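Local coordinates for protein probable glutamine synthetase (PDB 4HPP) that belongs to the glutamine synthetase family, combines an N-terminal domain with a catalytic domain, and binds magnesium and glutamic acid, at residues F12-L17 with C39-A44; L96-T99 with W104-C107; P140-A145 with S149-R154; A272-L277 with F333-A338; L280-A285 with L289-H294. All coordinates share one frame; numbering follows the deposited sequence.

How the contacts relate
The five contacts fall into two groups and one outlier. Contacts 1 and 2 share the sheet of the N-terminal domain, with centres about 9 Å apart, and touch where Trp41 meets Leu96 and Pro43 meets Trp104. Contacts 4 and 5 share helix 261-281, and their centres lie about 10 Å apart; contact 5 is nested within the chain loop that contact 4 closes. These two supply Arg334 and Arg290 to the glutamic acid pocket, and the carbonyl of Arg334 bonds to the guanidinium of Arg290. Contact 3 is remote, its centre about 46 Å from that of contact 2 and about 29 Å from that of contact 5, at an intersubunit surface.

Contact 1 (F12-L17 with C39-A44); sequences FVTTDL and CGWVPA
Phe12 turns the edge of its ring toward Cys39, with Phe12 CD2 lying 3.8 Å from Cys39 SG. The sulfur is 5.2 Å from the ring centroid and 82° off the normal, which makes this an edge-on sulfur-aromatic contact. The backbone N of Cys39 also lies at that edge, near the ring plane. With SG held between its own backbone N and carbonyl carbon (chi1 68°), Cys39 directs the sulfur at the ring. Two residues along each strand, Thr14 meets Trp41. The methyl alone does the touching: Thr14 CG2 is 4.0 Å from Trp41 CZ2 and stands 3.7 Å above the indole plane, displaced toward its rim.

Although strands 89-97 and 66-78 separate 9-15 from 39-41 in the order of their mixed sheet, the side chains point at each other and the CA atoms of Phe12 and Cys39 are only 7.4 Å apart, consistent with a curled sheet. Leu68 of strand 66-78 packs against both Thr14 and Cys39. Met176 of a neighbouring subunit packs on Cys39 and Arg308 of that subunit, a glutamic acid pocket residue, on Val42, so the strand lies at a subunit interface.

Chemically the contact is apolar packing with a small electrostatic element, because a sulfur beside the hydrogen-bearing rim of a ring probably gains a weak attraction. Most of its cohesion probably comes from the burial of apolar surface.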
# COMPACT_ATOMS: atom_id res chain seq x y z
N PHE A 12 24.23 19.56 23.57
CA PHE A 12 25.29 19.39 24.57
C PHE A 12 24.93 18.12 25.39
O PHE A 12 23.83 18.02 25.97
CB PHE A 12 25.40 20.60 25.53
CG PHE A 12 25.64 21.93 24.87
CD1 PHE A 12 26.24 22.02 23.59
CD2 PHE A 12 25.31 23.12 25.53
CE1 PHE A 12 26.47 23.25 23.00
CE2 PHE A 12 25.56 24.38 24.92
CZ PHE A 12 26.12 24.43 23.65
N VAL A 13 25.87 17.18 25.45
CA VAL A 13 25.69 15.93 26.17
C VAL A 13 26.66 15.68 27.31
O VAL A 13 27.78 16.22 27.35
CB VAL A 13 25.74 14.74 25.22
CG1 VAL A 13 24.70 14.91 24.14
CG2 VAL A 13 27.11 14.58 24.59
N THR A 14 26.22 14.84 28.24
CA THR A 14 27.12 14.26 29.24
C THR A 14 26.71 12.82 29.32
O THR A 14 25.55 12.49 29.03
CB THR A 14 26.95 14.91 30.60
OG1 THR A 14 27.92 14.37 31.52
CG2 THR A 14 25.52 14.78 31.08
N THR A 15 27.66 11.96 29.65
CA THR A 15 27.36 10.54 29.80
C THR A 15 27.45 10.28 31.29
O THR A 15 28.50 10.49 31.89
CB THR A 15 28.34 9.70 28.98
OG1 THR A 15 28.16 10.04 27.61
CG2 THR A 15 28.13 8.18 29.19
N ASP A 16 26.32 9.89 31.91
CA ASP A 16 26.28 9.87 33.36
C ASP A 16 26.79 8.57 33.87
O ASP A 16 27.28 7.75 33.09
CB ASP A 16 24.90 10.21 33.92
CG ASP A 16 23.86 9.21 33.54
OD1 ASP A 16 22.66 9.56 33.51
OD2 ASP A 16 24.27 8.08 33.28
N LEU A 17 26.70 8.41 35.19
CA LEU A 17 27.40 7.32 35.88
C LEU A 17 26.64 6.04 35.62
O LEU A 17 27.14 4.88 35.87
CB LEU A 17 27.49 7.60 37.39
CG LEU A 17 28.14 8.92 37.74
CD1 LEU A 17 27.99 9.09 39.23
CD2 LEU A 17 29.59 8.95 37.31
N CYS A 39 24.85 24.94 28.83
CA CYS A 39 23.42 24.86 29.18
C CYS A 39 23.24 24.41 30.60
O CYS A 39 24.12 23.74 31.16
CB CYS A 39 22.69 23.85 28.28
SG CYS A 39 23.14 22.10 28.53
N GLY A 40 22.09 24.73 31.19
CA GLY A 40 21.80 24.28 32.55
C GLY A 40 21.81 22.76 32.72
O GLY A 40 21.71 22.02 31.76
N TRP A 41 21.99 22.29 33.94
CA TRP A 41 21.89 20.85 34.24
C TRP A 41 21.65 20.72 35.71
O TRP A 41 21.97 21.64 36.46
CB TRP A 41 23.19 20.15 33.82
CG TRP A 41 23.05 18.68 33.68
CD1 TRP A 41 23.63 17.69 34.46
CD2 TRP A 41 22.19 17.96 32.72
NE1 TRP A 41 23.23 16.43 34.03
CE2 TRP A 41 22.38 16.54 32.98
CE3 TRP A 41 21.37 18.35 31.69
CZ2 TRP A 41 21.74 15.57 32.22
CZ3 TRP A 41 20.75 17.37 30.93
CH2 TRP A 41 20.91 16.02 31.20
N VAL A 42 21.08 19.62 36.15
CA VAL A 42 20.59 19.48 37.55
C VAL A 42 21.48 18.40 38.18
O VAL A 42 21.62 17.32 37.60
CB VAL A 42 19.07 19.13 37.56
CG1 VAL A 42 18.56 18.70 38.93
CG2 VAL A 42 18.24 20.30 37.04
N PRO A 43 22.13 18.68 39.33
CA PRO A 43 23.05 17.70 39.93
C PRO A 43 22.39 16.35 40.25
O PRO A 43 23.04 15.29 40.12
CB PRO A 43 23.47 18.37 41.24
CG PRO A 43 23.21 19.83 41.04
CD PRO A 43 21.94 19.83 40.24
N ALA A 44 21.12 16.40 40.64
CA ALA A 44 20.39 15.19 41.04
C ALA A 44 20.21 14.17 39.89
O ALA A 44 19.89 12.99 40.17
CB ALA A 44 19.04 15.53 41.70

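Contact 2 (L96-T99 with W104-C107); sequences LVET and WPAC
Glu98 approaches the indole of Trp104 at its edge and in its plane, placing OE2 3.0 Å from Trp104 CD1. The carboxylate stands nearly upright to the ring, the planes being 85° apart. One face of the indole carries Ala106 CB, 3.6 Å above the plane and offset toward the rim. At the benzenoid end Leu96 runs alongside, pointing the same way, with Leu96 CD1 3.6 Å from Trp104 CE3.

Two hydrogen bonds to backbone groups accompany the packing. Trp104 N donates to Leu96 O over 3.1 Å, and the ring extends from its residue with CG anti to that N (chi1 -169°). A second bond is less usual: Leu96 N gives an almost straight hydrogen bond (172°) to Cys107 SG at 3.6 Å. Cys107 is the N-cap residue of helix 108-121, and its sulfur also caps a backbone N of that helix, so a single sulfur ties strand end to helix start. A type I turn from Trp104 to Cys107, closed by Cys107 N to Trp104 O, brings it there.

The whole forms the passage from strand 89-97 to helix 108-121. Leu66 of strand 66-78 packs on Glu98 and Trp104, Trp60 meets the indole ring, and helix 410-427 covers Pro105 and Ala106.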
# COMPACT_ATOMS: atom_id res chain seq x y z
N LEU A 96 30.65 19.03 33.38
CA LEU A 96 29.79 19.66 34.39
C LEU A 96 30.57 20.47 35.41
O LEU A 96 31.57 20.00 35.99
CB LEU A 96 29.00 18.58 35.15
CG LEU A 96 27.99 17.77 34.34
CD1 LEU A 96 27.37 16.66 35.18
CD2 LEU A 96 26.87 18.66 33.84
N VAL A 97 30.10 21.69 35.65
CA VAL A 97 30.81 22.65 36.51
C VAL A 97 29.78 23.44 37.29
O VAL A 97 28.65 23.52 36.84
CB VAL A 97 31.71 23.61 35.68
CG1 VAL A 97 32.67 22.79 34.85
CG2 VAL A 97 30.88 24.49 34.74
N GLU A 98 30.15 23.98 38.46
CA GLU A 98 29.25 24.85 39.26
C GLU A 98 29.14 26.21 38.56
O GLU A 98 29.88 26.42 37.60
CB GLU A 98 29.77 24.96 40.70
CG GLU A 98 29.33 23.78 41.60
CD GLU A 98 30.50 22.98 42.22
OE1 GLU A 98 31.63 23.53 42.33
OE2 GLU A 98 30.32 21.80 42.60
N THR A 99 28.22 27.11 38.95
CA THR A 99 27.91 28.30 38.06
C THR A 99 29.04 29.32 37.77
O THR A 99 28.99 30.05 36.77
CB THR A 99 26.61 29.09 38.44
OG1 THR A 99 26.51 29.26 39.85
CG2 THR A 99 25.36 28.38 37.94
N TRP A 104 32.95 20.32 38.74
CA TRP A 104 32.07 19.55 39.62
C TRP A 104 32.62 18.20 39.84
O TRP A 104 32.74 17.45 38.89
CB TRP A 104 30.67 19.40 39.01
CG TRP A 104 29.62 18.84 39.95
CD1 TRP A 104 29.34 19.26 41.27
CD2 TRP A 104 28.65 17.78 39.69
NE1 TRP A 104 28.30 18.54 41.81
CE2 TRP A 104 27.85 17.63 40.91
CE3 TRP A 104 28.36 16.98 38.61
CZ2 TRP A 104 26.82 16.70 41.00
CZ3 TRP A 104 27.32 16.06 38.72
CH2 TRP A 104 26.57 15.92 39.89
N PRO A 105 32.92 17.85 41.11
CA PRO A 105 33.51 16.55 41.49
C PRO A 105 32.78 15.28 41.01
O PRO A 105 33.41 14.22 40.85
CB PRO A 105 33.53 16.61 43.05
CG PRO A 105 32.68 17.79 43.43
CD PRO A 105 32.84 18.75 42.28
N ALA A 106 31.47 15.34 40.81
CA ALA A 106 30.82 14.12 40.35
C ALA A 106 30.75 13.94 38.79
O ALA A 106 30.08 13.01 38.29
CB ALA A 106 29.47 13.92 41.03
N CYS A 107 31.46 14.81 38.05
CA CYS A 107 31.57 14.69 36.57
C CYS A 107 32.58 13.62 36.09
O CYS A 107 33.79 13.71 36.39
CB CYS A 107 31.90 16.02 35.92
SG CYS A 107 32.13 15.85 34.12

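Contact 3 (P140-A145 with S149-R154); sequences PGERPA and SLQAQR
Ala145 packs against the first turn of helix 150-155, where Ser149 occupies the N-cap position; the contact is a helix start closed over by the loop that leads into it. Packing is close only around one methyl. Ala145 CB is 3.8 Å from Ser149 OG and 3.9 Å from Gln151 CB, so the methyl rests between the N-cap serine and a residue of the first turn. Ser149 OG is itself satisfied by a hydrogen bond to Ala146 O, in the short link between the segments, and Ser149 O receives the N-H of Gln153 as the helix begins.

The other half is looser. Glu142 points toward Gln151 from the loop, and the two chains, both extended beyond CG, cross at about a right angle. Their carboxylate and amide planes are 57° apart. Here a neighbouring subunit also takes part: its Arg219 packs on Glu142 and its Arg210 on Gln151, and its Glu211 forms a salt bridge with Arg154. A calcium ion lies about 5 Å from the Ala145 side chain. Across the loose part, the polar ends approach no nearer than the 4.1 Å between Glu142 OE2 and Gln151 NE2.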
# COMPACT_ATOMS: atom_id res chain seq x y z
N PRO A 140 15.14 -7.79 8.05
CA PRO A 140 14.25 -8.70 7.31
C PRO A 140 14.94 -10.05 7.10
O PRO A 140 16.02 -10.31 7.65
CB PRO A 140 14.02 -7.96 5.99
CG PRO A 140 15.21 -7.03 5.81
CD PRO A 140 15.75 -6.73 7.20
N GLY A 141 14.31 -10.92 6.32
CA GLY A 141 14.93 -12.16 5.89
C GLY A 141 14.76 -13.32 6.81
O GLY A 141 14.03 -13.26 7.81
N GLU A 142 15.48 -14.39 6.46
CA GLU A 142 15.46 -15.70 7.14
C GLU A 142 15.82 -15.66 8.66
O GLU A 142 16.18 -14.60 9.18
CB GLU A 142 16.45 -16.65 6.42
CG GLU A 142 16.96 -16.20 5.04
CD GLU A 142 18.19 -16.99 4.59
OE1 GLU A 142 18.01 -18.12 4.16
OE2 GLU A 142 19.36 -16.50 4.67
N ARG A 143 15.71 -16.81 9.36
CA ARG A 143 16.47 -17.04 10.59
C ARG A 143 17.93 -16.48 10.41
O ARG A 143 18.42 -16.41 9.27
CB ARG A 143 16.50 -18.54 10.97
CG ARG A 143 15.18 -19.09 11.53
CD ARG A 143 14.37 -19.78 10.43
NE ARG A 143 12.91 -19.72 10.62
CZ ARG A 143 12.00 -19.94 9.66
NH1 ARG A 143 12.37 -20.25 8.42
NH2 ARG A 143 10.71 -19.84 9.94
N PRO A 144 18.62 -16.05 11.52
CA PRO A 144 20.01 -15.56 11.44
C PRO A 144 20.92 -16.62 10.87
O PRO A 144 20.69 -17.80 11.10
CB PRO A 144 20.41 -15.28 12.89
CG PRO A 144 19.21 -15.65 13.73
CD PRO A 144 18.04 -15.88 12.87
N ALA A 145 21.93 -16.23 10.11
CA ALA A 145 22.83 -17.25 9.60
C ALA A 145 23.96 -17.55 10.61
O ALA A 145 24.07 -16.91 11.70
CB ALA A 145 23.41 -16.85 8.25
N SER A 149 29.70 -15.29 9.66
CA SER A 149 29.57 -15.74 8.29
C SER A 149 29.24 -14.61 7.33
O SER A 149 28.61 -13.60 7.74
CB SER A 149 28.58 -16.94 8.16
OG SER A 149 27.24 -16.57 8.44
N LEU A 150 29.68 -14.76 6.07
CA LEU A 150 29.46 -13.73 5.02
C LEU A 150 27.95 -13.50 4.94
O LEU A 150 27.49 -12.36 4.84
CB LEU A 150 30.02 -14.13 3.61
CG LEU A 150 30.00 -13.06 2.50
CD1 LEU A 150 30.57 -11.73 2.97
CD2 LEU A 150 30.75 -13.49 1.26
N GLN A 151 27.18 -14.56 5.05
CA GLN A 151 25.75 -14.39 4.96
C GLN A 151 25.22 -13.52 6.05
O GLN A 151 24.28 -12.72 5.79
CB GLN A 151 25.02 -15.72 4.86
CG GLN A 151 25.05 -16.31 3.45
CD GLN A 151 23.97 -17.36 3.37
OE1 GLN A 151 24.10 -18.39 3.99
NE2 GLN A 151 22.89 -17.09 2.64
N ALA A 152 25.83 -13.59 7.23
CA ALA A 152 25.31 -12.78 8.36
C ALA A 152 25.65 -11.34 8.13
O ALA A 152 24.86 -10.46 8.47
CB ALA A 152 25.79 -13.22 9.73
N GLN A 153 26.82 -11.06 7.55
CA GLN A 153 27.14 -9.69 7.21
C GLN A 153 26.17 -9.20 6.10
O GLN A 153 25.60 -8.11 6.20
CB GLN A 153 28.63 -9.54 6.85
CG GLN A 153 28.95 -8.14 6.34
CD GLN A 153 30.26 -7.56 6.82
OE1 GLN A 153 30.94 -8.08 7.73
NE2 GLN A 153 30.62 -6.43 6.21
N ARG A 154 25.92 -10.03 5.08
CA ARG A 154 24.97 -9.68 4.03
C ARG A 154 23.57 -9.44 4.50
O ARG A 154 22.89 -8.60 3.90
CB ARG A 154 24.95 -10.73 2.96
CG ARG A 154 26.26 -10.76 2.21
CD ARG A 154 26.87 -9.38 1.93
NE ARG A 154 26.27 -8.79 0.74
CZ ARG A 154 26.81 -7.74 0.08
NH1 ARG A 154 27.92 -7.10 0.53
NH2 ARG A 154 26.23 -7.31 -1.04

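Contact 4 (A272-L277 with F333-A338); sequences AHLPAL and FRPMDA
Leu274 and Leu277 lie on a helix kinked around Pro275, and they face Phe333 and Pro335 where strand 330-336 changes direction, with the CA atoms of Leu277 and Pro335 8.9 Å apart. At the kink His273 O accepts from both Ala276 N and Leu277 N. Pro335 is the centre of an inverse gamma turn.

The Phe333 ring is the hub. The side chains of Leu274 and Phe333 run antiparallel alongside one another, bringing Leu274 CD2 to 3.3 Å from Phe333 CE2. That is tight for two carbons, and Leu274 also has a strained first torsion (chi1 -110°), far from a staggered value. The Leu277 side chain lies at a slant to that of Phe333, its CD1 3.9 Å from Phe333 CE2. Pro335 serves twice: its CD stands 3.4 Å above the Phe333 ring plane near the rim, and its CG lies 4.1 Å from Leu274 CD2. Met336 CB fills a place at the ring edge, in plane.

Arg334, between these two apolar residues, turns to the other side, where it touches the bound glutamic acid. The contact thus joins the sheet that lines the pocket to helix 261-281: Phe333 pairs with Leu237 of strand 235-243, while helix 342-358 packs against Leu277 through Ala348.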
# COMPACT_ATOMS: atom_id res chain seq x y z
N ALA A 272 45.39 -6.27 40.93
CA ALA A 272 45.16 -6.30 42.38
C ALA A 272 43.84 -5.64 42.72
O ALA A 272 43.15 -6.07 43.67
CB ALA A 272 46.29 -5.62 43.08
N HIS A 273 43.47 -4.65 41.91
CA HIS A 273 42.21 -3.95 42.07
C HIS A 273 41.05 -4.44 41.28
O HIS A 273 39.93 -3.98 41.49
CB HIS A 273 42.41 -2.46 41.81
CG HIS A 273 43.35 -1.80 42.79
ND1 HIS A 273 43.00 -1.54 44.07
CD2 HIS A 273 44.68 -1.39 42.66
CE1 HIS A 273 44.04 -0.97 44.71
NE2 HIS A 273 45.06 -0.88 43.84
N LEU A 274 41.25 -5.38 40.37
CA LEU A 274 40.10 -5.84 39.55
C LEU A 274 38.78 -6.11 40.29
O LEU A 274 37.73 -5.74 39.75
CB LEU A 274 40.43 -7.03 38.60
CG LEU A 274 40.45 -6.64 37.11
CD1 LEU A 274 41.02 -7.74 36.26
CD2 LEU A 274 39.04 -6.27 36.63
N PRO A 275 38.81 -6.76 41.49
CA PRO A 275 37.45 -7.03 42.02
C PRO A 275 36.67 -5.75 42.30
O PRO A 275 35.45 -5.78 42.28
CB PRO A 275 37.68 -7.89 43.31
CG PRO A 275 39.03 -8.52 43.08
CD PRO A 275 39.84 -7.57 42.18
N ALA A 276 37.38 -4.64 42.52
CA ALA A 276 36.73 -3.34 42.69
C ALA A 276 36.36 -2.73 41.34
O ALA A 276 35.30 -2.07 41.19
CB ALA A 276 37.65 -2.38 43.47
N LEU A 277 37.27 -2.92 40.37
CA LEU A 277 37.10 -2.26 39.08
C LEU A 277 35.84 -2.78 38.43
O LEU A 277 35.26 -2.11 37.55
CB LEU A 277 38.27 -2.51 38.16
CG LEU A 277 39.59 -1.85 38.46
CD1 LEU A 277 40.65 -2.33 37.46
CD2 LEU A 277 39.42 -0.35 38.46
N PHE A 333 41.81 -5.23 28.57
CA PHE A 333 40.91 -5.45 29.73
C PHE A 333 39.54 -5.95 29.22
O PHE A 333 38.98 -5.40 28.27
CB PHE A 333 40.78 -4.12 30.52
CG PHE A 333 39.88 -4.17 31.75
CD1 PHE A 333 38.48 -4.14 31.63
CD2 PHE A 333 40.44 -4.19 33.04
CE1 PHE A 333 37.65 -4.18 32.76
CE2 PHE A 333 39.62 -4.22 34.17
CZ PHE A 333 38.23 -4.20 34.02
N ARG A 334 39.00 -6.98 29.86
CA ARG A 334 37.92 -7.72 29.23
C ARG A 334 36.63 -7.73 30.01
O ARG A 334 35.56 -7.86 29.40
CB ARG A 334 38.36 -9.15 28.85
CG ARG A 334 39.59 -9.16 27.97
CD ARG A 334 39.97 -10.53 27.44
NE ARG A 334 39.28 -10.84 26.20
CZ ARG A 334 38.35 -11.78 26.10
NH1 ARG A 334 37.75 -12.03 24.92
NH2 ARG A 334 38.03 -12.49 27.20
N PRO A 335 36.71 -7.58 31.36
CA PRO A 335 35.44 -7.61 32.10
C PRO A 335 34.72 -6.25 32.06
O PRO A 335 34.52 -5.55 33.08
CB PRO A 335 35.86 -8.10 33.50
CG PRO A 335 37.35 -8.30 33.46
CD PRO A 335 37.87 -7.55 32.26
N MET A 336 34.32 -5.89 30.85
CA MET A 336 33.75 -4.58 30.62
C MET A 336 32.61 -4.76 29.65
O MET A 336 32.66 -5.68 28.84
CB MET A 336 34.79 -3.62 30.09
CG MET A 336 34.28 -2.20 30.09
SD MET A 336 35.43 -1.02 29.36
CE MET A 336 36.54 -0.62 30.75
N ASP A 337 31.56 -3.95 29.81
CA ASP A 337 30.37 -4.03 28.97
C ASP A 337 29.83 -2.63 28.66
O ASP A 337 30.40 -1.61 29.15
CB ASP A 337 29.32 -4.99 29.55
CG ASP A 337 28.79 -4.57 30.91
OD1 ASP A 337 28.89 -5.39 31.86
OD2 ASP A 337 28.24 -3.46 31.05
N ALA A 338 28.80 -2.53 27.82
CA ALA A 338 28.34 -1.19 27.38
C ALA A 338 27.40 -0.46 28.35
O ALA A 338 26.96 0.67 28.06
CB ALA A 338 27.73 -1.26 26.01

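Contact 5 (L280-A285 with L289-H294); sequences LTAPTA and LRLKPH. With GLU (glutamic acid), chain D.
The contact between Ala282 and Leu291 is a thin apolar touch between the ends of two helices, 261-281 and 288-291, and it borders the glutamic acid pocket of the catalytic domain. Both residues lie close to where their helices finish, Ala282 being the first to leave helical geometry. Its methyl meets the branch point of the leucine, with Ala282 CB 4.1 Å from Leu291 CG. Pro335 of strand 330-336 packs against Leu291.

Beside Leu291, Arg290 turns to the ligand. Its chain is extended from CG to NE, with CG anti to the backbone N (chi1 161°), and it delivers one edge of the guanidinium to the alpha-carboxylate, whose carbon lies in the guanidinium plane. Arg290 NE donates to O of the glutamic acid over 2.8 Å, and Arg290 NH1 donates to its OXT over 2.7 Å at 162°. A further bond from NH1 to O is weak. NH1 also bonds to the backbone carbonyl of Arg334, another pocket residue, which probably helps fix the guanidinium's rotation.

Glu133, Thr232 and His236 bond to the same ligand. The side-on pairing of guanidinium and carboxylate probably offsets the negative charge of the alpha-carboxylate and helps set its orientation.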
# COMPACT_ATOMS: atom_id res chain seq x y z
N LEU A 280 32.85 -0.73 38.55
CA LEU A 280 32.90 0.43 37.64
C LEU A 280 33.05 0.03 36.16
O LEU A 280 32.80 0.85 35.28
CB LEU A 280 34.00 1.45 38.05
CG LEU A 280 34.08 1.95 39.51
CD1 LEU A 280 35.50 2.03 40.03
CD2 LEU A 280 33.37 3.26 39.77
N THR A 281 33.44 -1.22 35.87
CA THR A 281 33.55 -1.64 34.45
C THR A 281 32.53 -2.73 34.07
O THR A 281 32.38 -3.06 32.88
CB THR A 281 34.94 -2.16 34.12
OG1 THR A 281 35.09 -3.43 34.76
CG2 THR A 281 36.05 -1.20 34.60
N ALA A 282 31.88 -3.33 35.07
CA ALA A 282 30.69 -4.19 34.84
C ALA A 282 29.61 -3.76 35.85
O ALA A 282 29.27 -4.52 36.74
CB ALA A 282 31.03 -5.67 34.99
N PRO A 283 29.06 -2.53 35.69
CA PRO A 283 28.47 -1.79 36.77
C PRO A 283 26.99 -1.97 36.87
O PRO A 283 26.36 -1.22 37.60
CB PRO A 283 28.71 -0.34 36.35
CG PRO A 283 28.94 -0.38 34.88
CD PRO A 283 28.88 -1.81 34.43
N THR A 284 26.40 -2.88 36.12
CA THR A 284 24.95 -3.02 36.32
C THR A 284 24.60 -4.41 36.78
O THR A 284 25.40 -5.36 36.62
CB THR A 284 24.11 -2.70 35.07
OG1 THR A 284 24.50 -3.56 34.01
CG2 THR A 284 24.28 -1.25 34.64
N ALA A 285 23.40 -4.53 37.33
CA ALA A 285 22.90 -5.83 37.81
C ALA A 285 22.98 -6.90 36.69
O ALA A 285 23.42 -8.03 36.94
CB ALA A 285 21.48 -5.69 38.37
N LEU A 289 25.18 -11.54 34.79
CA LEU A 289 24.79 -12.65 33.90
C LEU A 289 25.85 -12.91 32.83
O LEU A 289 25.89 -14.01 32.27
CB LEU A 289 23.42 -12.42 33.23
CG LEU A 289 22.38 -11.69 34.08
CD1 LEU A 289 21.22 -11.20 33.25
CD2 LEU A 289 21.88 -12.63 35.20
N ARG A 290 26.67 -11.90 32.54
CA ARG A 290 27.79 -11.98 31.56
C ARG A 290 29.13 -12.43 32.22
O ARG A 290 29.80 -13.38 31.72
CB ARG A 290 27.94 -10.65 30.80
CG ARG A 290 29.30 -10.46 30.13
CD ARG A 290 29.36 -9.26 29.17
NE ARG A 290 30.65 -9.32 28.49
CZ ARG A 290 31.81 -8.89 28.99
NH1 ARG A 290 32.92 -9.05 28.28
NH2 ARG A 290 31.89 -8.28 30.16
N LEU A 291 29.49 -11.79 33.34
CA LEU A 291 30.77 -12.10 34.05
C LEU A 291 30.86 -13.49 34.71
O LEU A 291 31.92 -14.14 34.69
CB LEU A 291 31.09 -11.03 35.09
CG LEU A 291 31.74 -9.68 34.79
CD1 LEU A 291 32.57 -9.42 36.04
CD2 LEU A 291 32.62 -9.69 33.54
N LYS A 292 29.76 -13.92 35.34
CA LYS A 292 29.65 -15.28 35.84
C LYS A 292 28.46 -15.87 35.08
O LYS A 292 27.36 -15.92 35.63
CB LYS A 292 29.43 -15.30 37.36
N PRO A 293 28.67 -16.32 33.79
CA PRO A 293 27.50 -16.75 32.99
C PRO A 293 26.89 -18.11 33.42
O PRO A 293 25.68 -18.17 33.71
CB PRO A 293 28.05 -16.78 31.53
CG PRO A 293 29.53 -16.59 31.62
CD PRO A 293 29.94 -16.56 33.08
N HIS A 294 27.72 -19.16 33.50
CA HIS A 294 27.28 -20.52 33.86
C HIS A 294 27.49 -20.90 35.33
O HIS A 294 28.32 -20.29 36.03
CB HIS A 294 27.90 -21.56 32.88
CG HIS A 294 27.24 -21.59 31.50
ND1 HIS A 294 25.98 -22.06 31.29
CD2 HIS A 294 27.71 -21.20 30.24
CE1 HIS A 294 25.67 -21.97 29.98
NE2 HIS A 294 26.73 -21.44 29.34
N GLU D . 31.16 -11.62 23.31
CA GLU D . 32.37 -11.78 24.22
C GLU D . 32.36 -10.92 25.50
O GLU D . 31.36 -10.81 26.20
CB GLU D . 33.65 -11.50 23.44
CG GLU D . 33.97 -12.56 22.43
CD GLU D . 35.10 -12.16 21.54
OE1 GLU D . 36.15 -12.82 21.64
OE2 GLU D . 34.95 -11.18 20.76
OXT GLU D . 33.36 -10.30 25.89